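Local coordinates for protein putative S41 protease (Bacteroides fragilis NCTC 9343, PDB 3K50) that probably cleaves peptide bonds as a serine peptidase of family S41, although its substrate is unknown, at residues C246-A260 with E306-V318. Sequence-based numbering, arbitrary orientation.
Sequences CTMLAPADKMNQLLA and EMVINCLNPYMKV
Y315 reaches across to the loop and strand of 246-260, and its hydroxyl donates a hydrogen bond to the backbone O of L258, with OH and O 2.6 Å apart. The donor lies in the carbonyl plane on a lone pair, at a C=O...donor angle of 143°. With CG anti to its own carbonyl carbon (chi1 -71°), the ring is directed at this strand; the aliphatic part of K254 crosses it obliquely, CD 3.7 Å from CD1. A tyrosine suits the place, offering carbon surface to the lysine and a polar end to a main-chain oxygen. Next along the strand, a water donates to both L259 O and C311 O, joining strand to helix at the edge of the same ring. The two branches of L259 let it meet two helix residues: CD1 packs 3.7 Å from C311 CB, while CD2 meets the methyl of selenomethionine M307, the side chains crossing at about a right angle. The small A260 lets that methyl approach its CB to 3.7 Å. Where the two helices meet, the small thiol of C246 fits between branched V308 and L312, SG 3.8 Å from L312 CG. M316, long and unbranched, reaches the end of helix 239-249: its selenium lies by A250 and P251, and the bend at its last torsion brings CE 3.7 Å from L249 O. The contact thus packs helix 304-312 against helix 239-249, and its 306-312 part runs roughly antiparallel, at 150°, to strand 258-260, whose bulge at L259 and A260 faces L275; M316 also touches V293 of strand 292-297.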
ATOM      1  N   CYS A 246       3.531   6.818 -13.262  1.00 31.15           N
ATOM      2  CA  CYS A 246       4.798   6.769 -13.969  1.00 24.80           C
ATOM      3  C   CYS A 246       4.934   7.781 -15.046  1.00 25.63           C
ATOM      4  O   CYS A 246       6.002   8.358 -15.217  1.00 26.42           O
ATOM      5  CB  CYS A 246       4.973   5.406 -14.618  1.00 25.37           C
ATOM      6  SG  CYS A 246       5.264   4.065 -13.397  1.00 29.79           S
ATOM      7  N   THR A 247       3.848   7.983 -15.807  1.00 28.01           N
ATOM      8  CA  THR A 247       3.866   8.888 -16.933  1.00 27.17           C
ATOM      9  C   THR A 247       4.185  10.300 -16.419  1.00 30.67           C
ATOM     10  O   THR A 247       4.909  11.058 -17.046  1.00 30.62           O
ATOM     11  CB  THR A 247       2.521   8.757 -17.733  1.00 26.36           C
ATOM     12  OG1 THR A 247       2.489   7.473 -18.426  1.00 31.22           O
ATOM     13  CG2 THR A 247       2.309   9.929 -18.754  1.00 28.98           C
HETATM   14  N   MSE A 248       3.675  10.628 -15.235  1.00 28.83           N
HETATM   15  CA  MSE A 248       3.835  11.972 -14.710  1.00 26.42           C
HETATM   16  C   MSE A 248       5.179  12.209 -13.985  1.00 28.99           C
HETATM   17  O   MSE A 248       5.603  13.363 -13.846  1.00 34.47           O
HETATM   18  CB  MSE A 248       2.622  12.349 -13.851  1.00 27.57           C
HETATM   19  CG  MSE A 248       1.311  12.551 -14.631  1.00 24.28           C
HETATM   20 SE   MSE A 248      -0.177  13.391 -13.759  0.75 23.48          SE
HETATM   21  CE  MSE A 248      -0.380  12.156 -12.378  1.00 24.47           C
ATOM     22  N   LEU A 249       5.870  11.154 -13.566  1.00 31.75           N
ATOM     23  CA  LEU A 249       7.179  11.302 -12.894  1.00 31.05           C
ATOM     24  C   LEU A 249       8.330  11.289 -13.880  1.00 33.87           C
ATOM     25  O   LEU A 249       9.329  11.940 -13.655  1.00 38.67           O
ATOM     26  CB  LEU A 249       7.415  10.160 -11.891  1.00 28.06           C
ATOM     27  CG  LEU A 249       6.543  10.070 -10.656  1.00 26.76           C
ATOM     28  CD1 LEU A 249       6.552   8.699  -9.946  1.00 26.04           C
ATOM     29  CD2 LEU A 249       7.062  11.214  -9.675  1.00 27.47           C
ATOM     30  N   ALA A 250       8.139  10.629 -15.020  1.00 28.55           N
ATOM     31  CA  ALA A 250       9.238  10.299 -15.893  1.00 29.98           C
ATOM     32  C   ALA A 250       9.925  11.477 -16.575  1.00 29.15           C
ATOM     33  O   ALA A 250       9.328  12.563 -16.721  1.00 31.39           O
ATOM     34  CB  ALA A 250       8.755   9.344 -16.954  1.00 28.06           C
ATOM     35  N   PRO A 251      11.162  11.260 -17.036  1.00 30.08           N
ATOM     36  CA  PRO A 251      11.749  12.307 -17.863  1.00 29.56           C
ATOM     37  C   PRO A 251      10.877  12.501 -19.093  1.00 28.34           C
ATOM     38  O   PRO A 251      10.406  11.515 -19.715  1.00 33.62           O
ATOM     39  CB  PRO A 251      13.089  11.704 -18.302  1.00 30.51           C
ATOM     40  CG  PRO A 251      13.396  10.619 -17.306  1.00 34.00           C
ATOM     41  CD  PRO A 251      12.079  10.106 -16.838  1.00 32.71           C
ATOM     42  N   ALA A 252      10.715  13.745 -19.482  1.00 31.73           N
ATOM     43  CA  ALA A 252       9.902  14.160 -20.615  1.00 29.69           C
ATOM     44  C   ALA A 252      10.349  13.530 -21.950  1.00 34.56           C
ATOM     45  O   ALA A 252       9.532  13.240 -22.820  1.00 37.17           O
ATOM     46  CB  ALA A 252       9.933  15.705 -20.685  1.00 27.21           C
ATOM     47  N   ASP A 253      11.627  13.248 -22.133  1.00 34.56           N
ATOM     48  CA  ASP A 253      11.997  12.588 -23.386  1.00 35.49           C
ATOM     49  C   ASP A 253      11.581  11.105 -23.480  1.00 35.91           C
ATOM     50  O   ASP A 253      11.865  10.434 -24.498  1.00 37.65           O
ATOM     51  CB  ASP A 253      13.496  12.776 -23.695  1.00 36.57           C
ATOM     52  CG  ASP A 253      14.424  12.168 -22.650  1.00 43.96           C
ATOM     53  OD1 ASP A 253      13.983  11.591 -21.636  1.00 42.65           O
ATOM     54  OD2 ASP A 253      15.644  12.307 -22.850  1.00 49.34           O
ATOM     55  N   LYS A 254      10.953  10.562 -22.438  1.00 32.78           N
ATOM     56  CA  LYS A 254      10.502   9.175 -22.459  1.00 31.80           C
ATOM     57  C   LYS A 254       9.065   8.987 -22.901  1.00 32.28           C
ATOM     58  O   LYS A 254       8.596   7.844 -23.031  1.00 29.89           O
ATOM     59  CB  LYS A 254      10.661   8.501 -21.081  1.00 31.25           C
ATOM     60  CG  LYS A 254      12.067   8.554 -20.474  1.00 38.06           C
ATOM     61  CD  LYS A 254      13.161   8.161 -21.386  1.00 32.76           C
ATOM     62  CE  LYS A 254      14.507   8.233 -20.664  1.00 43.45           C
ATOM     63  NZ  LYS A 254      15.676   8.066 -21.549  1.00 35.14           N
HETATM   64  N   MSE A 255       8.366  10.075 -23.191  1.00 33.29           N
HETATM   65  CA  MSE A 255       7.001   9.937 -23.575  1.00 30.60           C
HETATM   66  C   MSE A 255       6.906   9.004 -24.759  1.00 31.81           C
HETATM   67  O   MSE A 255       7.710   9.101 -25.695  1.00 28.61           O
HETATM   68  CB  MSE A 255       6.376  11.279 -23.917  1.00 30.86           C
HETATM   69  CG  MSE A 255       6.252  12.263 -22.733  1.00 32.34           C
HETATM   70 SE   MSE A 255       5.201  11.477 -21.226  0.75 27.20          SE
HETATM   71  CE  MSE A 255       6.581  10.892 -20.099  1.00 30.68           C
ATOM     72  N   ASN A 256       5.913   8.104 -24.675  1.00 29.32           N
ATOM     73  CA  ASN A 256       5.546   7.140 -25.717  1.00 27.42           C
ATOM     74  C   ASN A 256       6.415   5.901 -25.762  1.00 30.32           C
ATOM     75  O   ASN A 256       6.134   5.001 -26.513  1.00 24.70           O
ATOM     76  CB  ASN A 256       5.432   7.778 -27.111  1.00 30.51           C
ATOM     77  CG  ASN A 256       4.399   8.887 -27.179  1.00 30.97           C
ATOM     78  OD1 ASN A 256       4.645   9.960 -27.747  1.00 36.33           O
ATOM     79  ND2 ASN A 256       3.224   8.603 -26.694  1.00 23.87           N
ATOM     80  N   GLN A 257       7.427   5.833 -24.906  1.00 30.24           N
ATOM     81  CA  GLN A 257       8.256   4.641 -24.793  1.00 30.95           C
ATOM     82  C   GLN A 257       7.526   3.565 -24.000  1.00 30.24           C
ATOM     83  O   GLN A 257       6.634   3.862 -23.212  1.00 30.20           O
ATOM     84  CB  GLN A 257       9.626   5.025 -24.184  1.00 30.96           C
ATOM     85  CG  GLN A 257      10.369   6.010 -25.167  1.00 30.44           C
ATOM     86  CD  GLN A 257      11.808   6.311 -24.837  1.00 35.60           C
ATOM     87  OE1 GLN A 257      12.274   7.456 -24.984  1.00 51.07           O
ATOM     88  NE2 GLN A 257      12.510   5.325 -24.407  1.00 26.45           N
ATOM     89  N   LEU A 258       7.931   2.311 -24.191  1.00 29.09           N
ATOM     90  CA  LEU A 258       7.323   1.188 -23.490  1.00 29.29           C
ATOM     91  C   LEU A 258       7.559   1.236 -21.961  1.00 29.70           C
ATOM     92  O   LEU A 258       8.660   1.465 -21.509  1.00 29.18           O
ATOM     93  CB  LEU A 258       7.860  -0.163 -24.055  1.00 30.71           C
ATOM     94  CG  LEU A 258       7.320  -0.571 -25.455  1.00 40.19           C
ATOM     95  CD1 LEU A 258       8.194  -1.731 -26.002  1.00 39.39           C
ATOM     96  CD2 LEU A 258       5.782  -0.927 -25.472  1.00 31.61           C
ATOM     97  N   LEU A 259       6.501   1.023 -21.187  1.00 28.48           N
ATOM     98  CA  LEU A 259       6.581   1.065 -19.754  1.00 27.59           C
ATOM     99  C   LEU A 259       6.405  -0.329 -19.150  1.00 26.17           C
ATOM    100  O   LEU A 259       7.111  -0.715 -18.242  1.00 29.94           O
ATOM    101  CB  LEU A 259       5.507   1.982 -19.183  1.00 27.64           C
ATOM    102  CG  LEU A 259       5.463   2.018 -17.646  1.00 31.80           C
ATOM    103  CD1 LEU A 259       6.672   2.748 -17.091  1.00 30.94           C
ATOM    104  CD2 LEU A 259       4.112   2.622 -17.202  1.00 28.93           C
ATOM    105  N   ALA A 260       5.374  -1.031 -19.586  1.00 28.57           N
ATOM    106  CA  ALA A 260       5.052  -2.362 -19.066  1.00 27.26           C
ATOM    107  C   ALA A 260       4.439  -3.255 -20.112  1.00 29.49           C
ATOM    108  O   ALA A 260       3.680  -2.793 -21.000  1.00 31.59           O
ATOM    109  CB  ALA A 260       4.133  -2.275 -17.839  1.00 28.11           C
ATOM    110  N   GLU A 306       5.147  -2.127  -6.576  1.00 31.08           N
ATOM    111  CA  GLU A 306       6.420  -2.735  -7.003  1.00 29.27           C
ATOM    112  C   GLU A 306       6.624  -2.623  -8.502  1.00 30.80           C
ATOM    113  O   GLU A 306       7.761  -2.515  -8.984  1.00 30.45           O
ATOM    114  CB  GLU A 306       6.479  -4.170  -6.561  1.00 30.34           C
ATOM    115  CG  GLU A 306       6.549  -4.343  -5.044  1.00 28.49           C
ATOM    116  CD  GLU A 306       6.505  -5.786  -4.613  1.00 34.46           C
ATOM    117  OE1 GLU A 306       5.380  -6.373  -4.577  1.00 29.12           O
ATOM    118  OE2 GLU A 306       7.588  -6.324  -4.276  1.00 33.78           O
HETATM  119  N   MSE A 307       5.527  -2.633  -9.228  1.00 31.65           N
HETATM  120  CA  MSE A 307       5.541  -2.418 -10.696  1.00 31.98           C
HETATM  121  C   MSE A 307       6.084  -1.048 -11.052  1.00 30.67           C
HETATM  122  O   MSE A 307       6.818  -0.906 -12.025  1.00 29.39           O
HETATM  123  CB  MSE A 307       4.129  -2.603 -11.247  1.00 33.38           C
HETATM  124  CG  MSE A 307       3.908  -2.324 -12.775  1.00 35.64           C
HETATM  125 SE   MSE A 307       3.934  -0.407 -13.338  0.75 42.24          SE
HETATM  126  CE  MSE A 307       2.697  -0.338 -15.043  1.00 34.80           C
ATOM    127  N   VAL A 308       5.760  -0.047 -10.246  1.00 28.99           N
ATOM    128  CA  VAL A 308       6.242   1.281 -10.475  1.00 28.89           C
ATOM    129  C   VAL A 308       7.735   1.311 -10.338  1.00 28.72           C
ATOM    130  O   VAL A 308       8.452   1.911 -11.150  1.00 29.35           O
ATOM    131  CB  VAL A 308       5.608   2.302  -9.472  1.00 30.56           C
ATOM    132  CG1 VAL A 308       6.343   3.632  -9.567  1.00 32.45           C
ATOM    133  CG2 VAL A 308       4.125   2.409  -9.754  1.00 25.88           C
ATOM    134  N   ILE A 309       8.231   0.669  -9.319  1.00 27.48           N
ATOM    135  CA  ILE A 309       9.679   0.577  -9.140  1.00 27.21           C
ATOM    136  C   ILE A 309      10.333  -0.170 -10.294  1.00 29.26           C
ATOM    137  O   ILE A 309      11.311   0.297 -10.885  1.00 29.60           O
ATOM    138  CB  ILE A 309      10.079  -0.133  -7.799  1.00 28.95           C
ATOM    139  CG1 ILE A 309       9.565   0.684  -6.586  1.00 28.82           C
ATOM    140  CG2 ILE A 309      11.583  -0.409  -7.766  1.00 25.69           C
ATOM    141  CD1 ILE A 309       9.582  -0.126  -5.218  1.00 28.52           C
ATOM    142  N   ASN A 310       9.823  -1.340 -10.607  1.00 27.23           N
ATOM    143  CA  ASN A 310      10.441  -2.134 -11.666  1.00 28.94           C
ATOM    144  C   ASN A 310      10.507  -1.453 -13.065  1.00 27.57           C
ATOM    145  O   ASN A 310      11.479  -1.613 -13.806  1.00 29.03           O
ATOM    146  CB  ASN A 310       9.669  -3.471 -11.805  1.00 26.68           C
ATOM    147  CG  ASN A 310      10.351  -4.417 -12.773  1.00 27.47           C
ATOM    148  OD1 ASN A 310      11.552  -4.671 -12.623  1.00 36.02           O
ATOM    149  ND2 ASN A 310       9.596  -4.925 -13.799  1.00 28.86           N
ATOM    150  N   CYS A 311       9.387  -0.831 -13.442  1.00 28.41           N
ATOM    151  CA  CYS A 311       9.161  -0.176 -14.717  1.00 28.05           C
ATOM    152  C   CYS A 311       9.799   1.173 -14.865  1.00 30.86           C
ATOM    153  O   CYS A 311      10.189   1.546 -15.977  1.00 29.28           O
ATOM    154  CB  CYS A 311       7.663  -0.076 -14.959  1.00 32.78           C
ATOM    155  SG  CYS A 311       7.009  -1.810 -15.183  1.00 36.66           S
ATOM    156  N   LEU A 312       9.913   1.924 -13.776  1.00 27.76           N
ATOM    157  CA  LEU A 312      10.728   3.141 -13.841  1.00 31.10           C
ATOM    158  C   LEU A 312      12.262   2.893 -13.797  1.00 31.40           C
ATOM    159  O   LEU A 312      13.019   3.712 -14.347  1.00 31.28           O
ATOM    160  CB  LEU A 312      10.374   4.109 -12.745  1.00 31.97           C
ATOM    161  CG  LEU A 312       8.978   4.684 -12.816  1.00 29.15           C
ATOM    162  CD1 LEU A 312       8.824   5.575 -11.599  1.00 35.90           C
ATOM    163  CD2 LEU A 312       8.776   5.434 -14.147  1.00 25.81           C
ATOM    164  N   ASN A 313      12.709   1.804 -13.159  1.00 31.17           N
ATOM    165  CA  ASN A 313      14.167   1.448 -13.058  1.00 33.47           C
ATOM    166  C   ASN A 313      15.007   1.627 -14.313  1.00 35.63           C
ATOM    167  O   ASN A 313      16.103   2.191 -14.230  1.00 35.17           O
ATOM    168  CB  ASN A 313      14.400  -0.005 -12.527  1.00 32.35           C
ATOM    169  CG  ASN A 313      14.642  -0.059 -11.006  1.00 36.86           C
ATOM    170  OD1 ASN A 313      15.117   0.920 -10.441  1.00 33.73           O
ATOM    171  ND2 ASN A 313      14.389  -1.222 -10.355  1.00 33.11           N
ATOM    172  N   PRO A 314      14.559   1.087 -15.449  1.00 33.99           N
ATOM    173  CA  PRO A 314      15.323   1.234 -16.709  1.00 35.30           C
ATOM    174  C   PRO A 314      15.404   2.638 -17.282  1.00 34.13           C
ATOM    175  O   PRO A 314      16.238   2.884 -18.135  1.00 31.56           O
ATOM    176  CB  PRO A 314      14.526   0.383 -17.707  1.00 35.26           C
ATOM    177  CG  PRO A 314      13.681  -0.498 -16.891  1.00 35.51           C
ATOM    178  CD  PRO A 314      13.402   0.199 -15.628  1.00 34.19           C
ATOM    179  N   TYR A 315      14.537   3.539 -16.832  1.00 29.86           N
ATOM    180  CA  TYR A 315      14.451   4.866 -17.422  1.00 32.95           C
ATOM    181  C   TYR A 315      14.929   6.049 -16.585  1.00 34.39           C
ATOM    182  O   TYR A 315      14.991   7.150 -17.104  1.00 34.47           O
ATOM    183  CB  TYR A 315      12.996   5.143 -17.750  1.00 30.09           C
ATOM    184  CG  TYR A 315      12.490   4.345 -18.892  1.00 27.43           C
ATOM    185  CD1 TYR A 315      12.850   4.680 -20.188  1.00 32.88           C
ATOM    186  CD2 TYR A 315      11.645   3.237 -18.696  1.00 30.47           C
ATOM    187  CE1 TYR A 315      12.389   3.933 -21.276  1.00 30.26           C
ATOM    188  CE2 TYR A 315      11.199   2.464 -19.795  1.00 29.97           C
ATOM    189  CZ  TYR A 315      11.546   2.856 -21.074  1.00 33.57           C
ATOM    190  OH  TYR A 315      11.102   2.164 -22.160  1.00 28.97           O
HETATM  191  N   MSE A 316      15.153   5.826 -15.301  1.00 32.05           N
HETATM  192  CA  MSE A 316      15.530   6.886 -14.392  1.00 32.55           C
HETATM  193  C   MSE A 316      16.200   6.225 -13.176  1.00 35.15           C
HETATM  194  O   MSE A 316      16.211   4.976 -13.053  1.00 28.78           O
HETATM  195  CB  MSE A 316      14.298   7.779 -14.052  1.00 37.07           C
HETATM  196  CG  MSE A 316      13.210   7.152 -13.304  1.00 32.48           C
HETATM  197 SE   MSE A 316      11.568   8.218 -13.113  0.75 26.47          SE
HETATM  198  CE  MSE A 316      12.016   9.962 -12.157  1.00 26.86           C
ATOM    199  N   LYS A 317      16.848   7.063 -12.357  1.00 33.59           N
ATOM    200  CA  LYS A 317      17.484   6.636 -11.125  1.00 32.98           C
ATOM    201  C   LYS A 317      16.409   6.569 -10.048  1.00 28.41           C
ATOM    202  O   LYS A 317      15.739   7.598  -9.683  1.00 27.44           O
ATOM    203  CB  LYS A 317      18.614   7.617 -10.708  1.00 32.60           C
ATOM    204  CG  LYS A 317      19.384   7.173  -9.427  1.00 34.96           C
ATOM    205  CD  LYS A 317      20.518   8.191  -9.090  1.00 38.28           C
ATOM    206  CE  LYS A 317      21.281   7.905  -7.790  1.00 52.81           C
ATOM    207  NZ  LYS A 317      22.023   9.155  -7.367  1.00 55.44           N
ATOM    208  N   VAL A 318      16.201   5.366  -9.552  1.00 30.94           N
ATOM    209  CA  VAL A 318      15.177   5.078  -8.563  1.00 29.86           C
ATOM    210  C   VAL A 318      15.935   4.697  -7.278  1.00 33.66           C
ATOM    211  O   VAL A 318      16.717   3.767  -7.298  1.00 27.28           O
ATOM    212  CB  VAL A 318      14.276   3.907  -9.015  1.00 31.23           C
ATOM    213  CG1 VAL A 318      13.224   3.596  -7.948  1.00 28.80           C
ATOM    214  CG2 VAL A 318      13.598   4.229 -10.295  1.00 25.95           C
TER
HETATM  215  O   HOH W   1       9.858  -0.229 -18.094  1.00 25.76           O